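Local structure of Atu0111 protein (Agrobacterium tumefaciens, 2FSQ) at residues F37-H48 against D228-F238. The protein is of unknown function but probably adopts a fold of the 2H phosphoesterase type. Numbering follows the deposited sequence.
Sequences FLPEPGNTVVCH and DMNHFKELVVF
Met229, a selenomethionine, lays its CB over one face of the Phe37 ring, a CH-pi contact 4.0 Å from CB to the ring centroid and offset toward the rim. The Met229 chain crosses the Phe37 side chain at about a right angle; CG stays beside Phe37 CD1, and bends at chi2 (-54°) and chi3 bring the methyl CE to 4.0 Å from Glu40 OE2. Glu40 reaches there fully extended, its CG anti to the backbone N (chi1 -166°), and its carboxylate is held by a salt bridge to Arg30 and a hydrogen bond to Ser94. The amide of Asn230 stands almost perpendicular to the Phe37 ring (planes 84° apart), with ND2 3.5 Å from Phe37 CD2. Asp228 OD1 accepts from the backbone N of Asn230 (OD1 to N 2.9 Å), closing an Asx turn at the start of the type I turn 228-231; the N-H arrives from above the carboxylate plane. No direct hydrogen bond joins the two segments; one water links Phe37 O to Asn230 OD1, another Phe37 O to Asp228 OD2. In the four-stranded antiparallel sheet, strand 222-226 lies between 42-48 and the outermost strand 233-237, so the two strands do not pair directly; the loops preceding them touch, and beyond these side chains and water make the link. The His48 ring comes obliquely to Phe232, CE1 lying 3.4 Å from Phe232 O and 3.7 Å from Phe232 CB, and a water couples His48 NE2 to Phe232 N. Another water, in the His48 ring plane at its edge, lies 2.8 Å from His48 ND1, accepts from His48 N and donates to Val46 O and Glu234 OE2, an oxygen also salt-bridged to Arg219. Thr44 CG2 touches Phe232 CD1, while Val45 CG1 meets Phe238, whose ring also packs against Phe125 and, edge-to-face, Phe163.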
loop_
_atom_site.group_PDB
_atom_site.type_symbol
_atom_site.label_atom_id
_atom_site.label_comp_id
_atom_site.label_asym_id
_atom_site.label_seq_id
_atom_site.Cartn_x
_atom_site.Cartn_y
_atom_site.Cartn_z
ATOM N N PHE A 37 6.232 2.393 -14.142
ATOM C CA PHE A 37 5.896 3.459 -13.194
ATOM C C PHE A 37 6.436 4.814 -13.596
ATOM O O PHE A 37 7.565 4.917 -14.090
ATOM C CB PHE A 37 6.255 3.054 -11.755
ATOM C CG PHE A 37 5.420 1.897 -11.268
ATOM C CD1 PHE A 37 4.097 2.107 -10.916
ATOM C CD2 PHE A 37 5.925 0.602 -11.231
ATOM C CE1 PHE A 37 3.289 1.050 -10.518
ATOM C CE2 PHE A 37 5.120 -0.469 -10.819
ATOM C CZ PHE A 37 3.802 -0.235 -10.456
ATOM N N LEU A 38 5.599 5.838 -13.407
ATOM C CA LEU A 38 5.887 7.195 -13.868
ATOM C C LEU A 38 6.202 8.124 -12.705
ATOM O O LEU A 38 5.873 7.830 -11.556
ATOM C CB LEU A 38 4.692 7.745 -14.661
ATOM C CG LEU A 38 4.252 6.970 -15.908
ATOM C CD1 LEU A 38 2.983 7.575 -16.484
ATOM C CD2 LEU A 38 5.349 6.886 -16.965
ATOM N N PRO A 39 6.864 9.253 -12.986
ATOM C CA PRO A 39 7.184 10.197 -11.912
ATOM C C PRO A 39 5.922 10.726 -11.234
ATOM O O PRO A 39 5.023 11.256 -11.896
ATOM C CB PRO A 39 7.892 11.344 -12.640
ATOM C CG PRO A 39 8.342 10.756 -13.923
ATOM C CD PRO A 39 7.380 9.697 -14.294
ATOM N N GLU A 40 5.858 10.567 -9.920
ATOM C CA GLU A 40 4.684 10.947 -9.130
ATOM C C GLU A 40 5.144 11.151 -7.671
ATOM O O GLU A 40 4.831 10.334 -6.795
ATOM C CB GLU A 40 3.613 9.845 -9.235
ATOM C CG GLU A 40 2.247 10.292 -8.734
ATOM C CD GLU A 40 1.215 9.158 -8.682
ATOM O OE1 GLU A 40 0.040 9.437 -8.357
ATOM O OE2 GLU A 40 1.579 7.989 -8.940
ATOM N N PRO A 41 5.952 12.202 -7.421
ATOM C CA PRO A 41 6.635 12.274 -6.122
ATOM C C PRO A 41 5.740 12.603 -4.949
ATOM O O PRO A 41 4.753 13.313 -5.087
ATOM C CB PRO A 41 7.673 13.389 -6.299
ATOM C CG PRO A 41 7.698 13.679 -7.769
ATOM C CD PRO A 41 6.390 13.266 -8.346
ATOM N N GLY A 42 6.126 12.100 -3.784
ATOM C CA GLY A 42 5.359 12.347 -2.577
ATOM C C GLY A 42 6.120 11.899 -1.356
ATOM O O GLY A 42 7.330 11.617 -1.419
ATOM N N ASN A 43 5.399 11.815 -0.244
ATOM C CA ASN A 43 5.951 11.283 0.979
ATOM C C ASN A 43 4.865 10.482 1.702
ATOM O O ASN A 43 3.698 10.509 1.291
ATOM C CB ASN A 43 6.583 12.390 1.841
ATOM C CG ASN A 43 5.630 13.528 2.147
ATOM O OD1 ASN A 43 4.493 13.313 2.555
ATOM N ND2 ASN A 43 6.117 14.760 2.003
ATOM N N THR A 44 5.255 9.721 2.722
ATOM C CA THR A 44 4.352 8.724 3.287
ATOM C C THR A 44 4.977 8.100 4.522
ATOM O O THR A 44 6.189 8.196 4.703
ATOM C CB THR A 44 4.047 7.623 2.241
ATOM O OG1 THR A 44 3.098 6.690 2.763
ATOM C CG2 THR A 44 5.297 6.874 1.833
ATOM N N VAL A 45 4.155 7.461 5.357
ATOM C CA VAL A 45 4.663 6.630 6.437
ATOM C C VAL A 45 4.344 5.170 6.101
ATOM O O VAL A 45 3.175 4.796 5.931
ATOM C CB VAL A 45 4.053 6.975 7.796
ATOM C CG1 VAL A 45 4.693 6.080 8.881
ATOM C CG2 VAL A 45 4.288 8.451 8.124
ATOM N N VAL A 46 5.392 4.347 6.019
ATOM C CA VAL A 46 5.196 2.946 5.652
ATOM C C VAL A 46 6.059 2.028 6.499
ATOM O O VAL A 46 7.028 2.481 7.100
ATOM C CB VAL A 46 5.547 2.678 4.143
ATOM C CG1 VAL A 46 4.912 3.697 3.247
ATOM C CG2 VAL A 46 7.052 2.625 3.903
ATOM N N CYS A 47 5.691 0.747 6.514
ATOM C CA CYS A 47 6.520 -0.329 7.073
ATOM C C CYS A 47 6.995 -1.211 5.933
ATOM O O CYS A 47 6.179 -1.889 5.295
ATOM C CB CYS A 47 5.699 -1.192 8.030
ATOM S SG CYS A 47 5.123 -0.350 9.517
ATOM N N HIS A 48 8.303 -1.221 5.658
ATOM C CA HIS A 48 8.837 -2.130 4.654
ATOM C C HIS A 48 8.875 -3.556 5.220
ATOM O O HIS A 48 8.807 -3.748 6.432
ATOM C CB HIS A 48 10.254 -1.740 4.250
ATOM C CG HIS A 48 10.329 -0.607 3.270
ATOM N ND1 HIS A 48 10.420 0.707 3.668
ATOM C CD2 HIS A 48 10.367 -0.594 1.916
ATOM C CE1 HIS A 48 10.495 1.488 2.601
ATOM N NE2 HIS A 48 10.466 0.724 1.524
ATOM N N ASP A 228 8.445 7.793 -7.239
ATOM C CA ASP A 228 7.509 6.948 -7.975
ATOM C C ASP A 228 7.298 5.710 -7.098
ATOM O O ASP A 228 7.835 5.636 -5.982
ATOM C CB ASP A 228 8.044 6.574 -9.383
ATOM C CG ASP A 228 9.385 5.884 -9.353
ATOM O OD1 ASP A 228 9.702 5.191 -8.358
ATOM O OD2 ASP A 228 10.137 6.057 -10.343
HETATM N N MSE A 229 6.561 4.736 -7.601
HETATM C CA MSE A 229 6.189 3.570 -6.785
HETATM C C MSE A 229 7.310 2.567 -6.578
HETATM O O MSE A 229 7.117 1.560 -5.897
HETATM C CB MSE A 229 5.012 2.849 -7.428
HETATM C CG MSE A 229 3.741 3.671 -7.479
HETATM SE SE MSE A 229 3.126 4.432 -5.742
HETATM C CE MSE A 229 3.675 6.268 -5.992
ATOM N N ASN A 230 8.471 2.827 -7.171
ATOM C CA ASN A 230 9.556 1.834 -7.170
ATOM C C ASN A 230 10.429 1.802 -5.916
ATOM O O ASN A 230 11.139 0.822 -5.689
ATOM C CB ASN A 230 10.466 2.048 -8.387
ATOM C CG ASN A 230 9.797 1.702 -9.688
ATOM O OD1 ASN A 230 9.939 2.418 -10.691
ATOM N ND2 ASN A 230 9.071 0.606 -9.694
ATOM N N HIS A 231 10.449 2.890 -5.157
ATOM C CA HIS A 231 11.391 3.007 -4.041
ATOM C C HIS A 231 10.954 4.061 -3.053
ATOM O O HIS A 231 10.529 5.150 -3.447
ATOM C CB HIS A 231 12.797 3.320 -4.578
ATOM C CG HIS A 231 13.860 3.281 -3.532
ATOM N ND1 HIS A 231 14.285 2.108 -2.937
ATOM C CD2 HIS A 231 14.584 4.275 -2.967
ATOM C CE1 HIS A 231 15.225 2.386 -2.051
ATOM N NE2 HIS A 231 15.431 3.691 -2.055
ATOM N N PHE A 232 11.081 3.724 -1.774
ATOM C CA PHE A 232 10.668 4.593 -0.664
ATOM C C PHE A 232 11.857 4.772 0.263
ATOM O O PHE A 232 12.270 3.825 0.934
ATOM C CB PHE A 232 9.468 3.985 0.069
ATOM C CG PHE A 232 8.281 3.821 -0.821
ATOM C CD1 PHE A 232 7.311 4.819 -0.883
ATOM C CD2 PHE A 232 8.149 2.708 -1.642
ATOM C CE1 PHE A 232 6.236 4.704 -1.738
ATOM C CE2 PHE A 232 7.094 2.597 -2.529
ATOM C CZ PHE A 232 6.117 3.593 -2.562
ATOM N N LYS A 233 12.431 5.974 0.257
ATOM C CA LYS A 233 13.627 6.248 1.030
ATOM C C LYS A 233 13.233 6.658 2.437
ATOM O O LYS A 233 12.496 7.621 2.614
ATOM C CB LYS A 233 14.419 7.352 0.345
ATOM C CG LYS A 233 15.620 7.814 1.127
ATOM C CD LYS A 233 16.486 8.745 0.273
ATOM C CE LYS A 233 17.573 9.423 1.096
ATOM N NZ LYS A 233 18.434 8.472 1.840
ATOM N N GLU A 234 13.710 5.911 3.436
ATOM C CA GLU A 234 13.398 6.209 4.829
ATOM C C GLU A 234 14.128 7.450 5.321
ATOM O O GLU A 234 15.359 7.555 5.209
ATOM C CB GLU A 234 13.715 5.022 5.745
ATOM C CG GLU A 234 12.912 3.762 5.446
ATOM C CD GLU A 234 13.081 2.707 6.515
ATOM O OE1 GLU A 234 14.108 2.748 7.231
ATOM O OE2 GLU A 234 12.209 1.819 6.627
ATOM N N LEU A 235 13.361 8.378 5.877
ATOM C CA LEU A 235 13.929 9.626 6.398
ATOM C C LEU A 235 13.887 9.679 7.922
ATOM O O LEU A 235 14.861 10.093 8.563
ATOM C CB LEU A 235 13.208 10.846 5.795
ATOM C CG LEU A 235 13.202 10.966 4.267
ATOM C CD1 LEU A 235 12.364 12.163 3.824
ATOM C CD2 LEU A 235 14.620 11.045 3.675
ATOM N N VAL A 236 12.760 9.266 8.510
ATOM C CA VAL A 236 12.614 9.248 9.962
ATOM C C VAL A 236 12.016 7.917 10.364
ATOM O O VAL A 236 10.912 7.584 9.935
ATOM C CB VAL A 236 11.672 10.359 10.489
ATOM C CG1 VAL A 236 11.620 10.344 12.021
ATOM C CG2 VAL A 236 12.089 11.742 9.995
ATOM N N VAL A 237 12.744 7.154 11.178
ATOM C CA VAL A 237 12.263 5.855 11.634
ATOM C C VAL A 237 11.655 5.978 13.032
ATOM O O VAL A 237 12.267 6.553 13.955
ATOM C CB VAL A 237 13.409 4.800 11.632
ATOM C CG1 VAL A 237 12.897 3.464 12.152
ATOM C CG2 VAL A 237 13.972 4.665 10.228
ATOM N N PHE A 238 10.465 5.411 13.202
ATOM C CA PHE A 238 9.776 5.473 14.481
ATOM C C PHE A 238 9.957 4.151 15.211
ATOM O O PHE A 238 9.016 3.375 15.367
ATOM C CB PHE A 238 8.293 5.825 14.265
ATOM C CG PHE A 238 8.095 7.093 13.475
ATOM C CD1 PHE A 238 8.434 8.323 14.026
ATOM C CD2 PHE A 238 7.600 7.051 12.172
ATOM C CE1 PHE A 238 8.261 9.498 13.298
ATOM C CE2 PHE A 238 7.425 8.216 11.436
ATOM C CZ PHE A 238 7.755 9.436 11.996
HETATM O O HOH W 1 9.587 2.971 -13.555
HETATM O O HOH W 2 9.221 6.935 -12.884
HETATM O O HOH W 3 4.814 5.882 -9.870
HETATM O O HOH W 4 9.712 1.087 6.398
HETATM O O HOH W 5 11.464 1.008 -1.128
#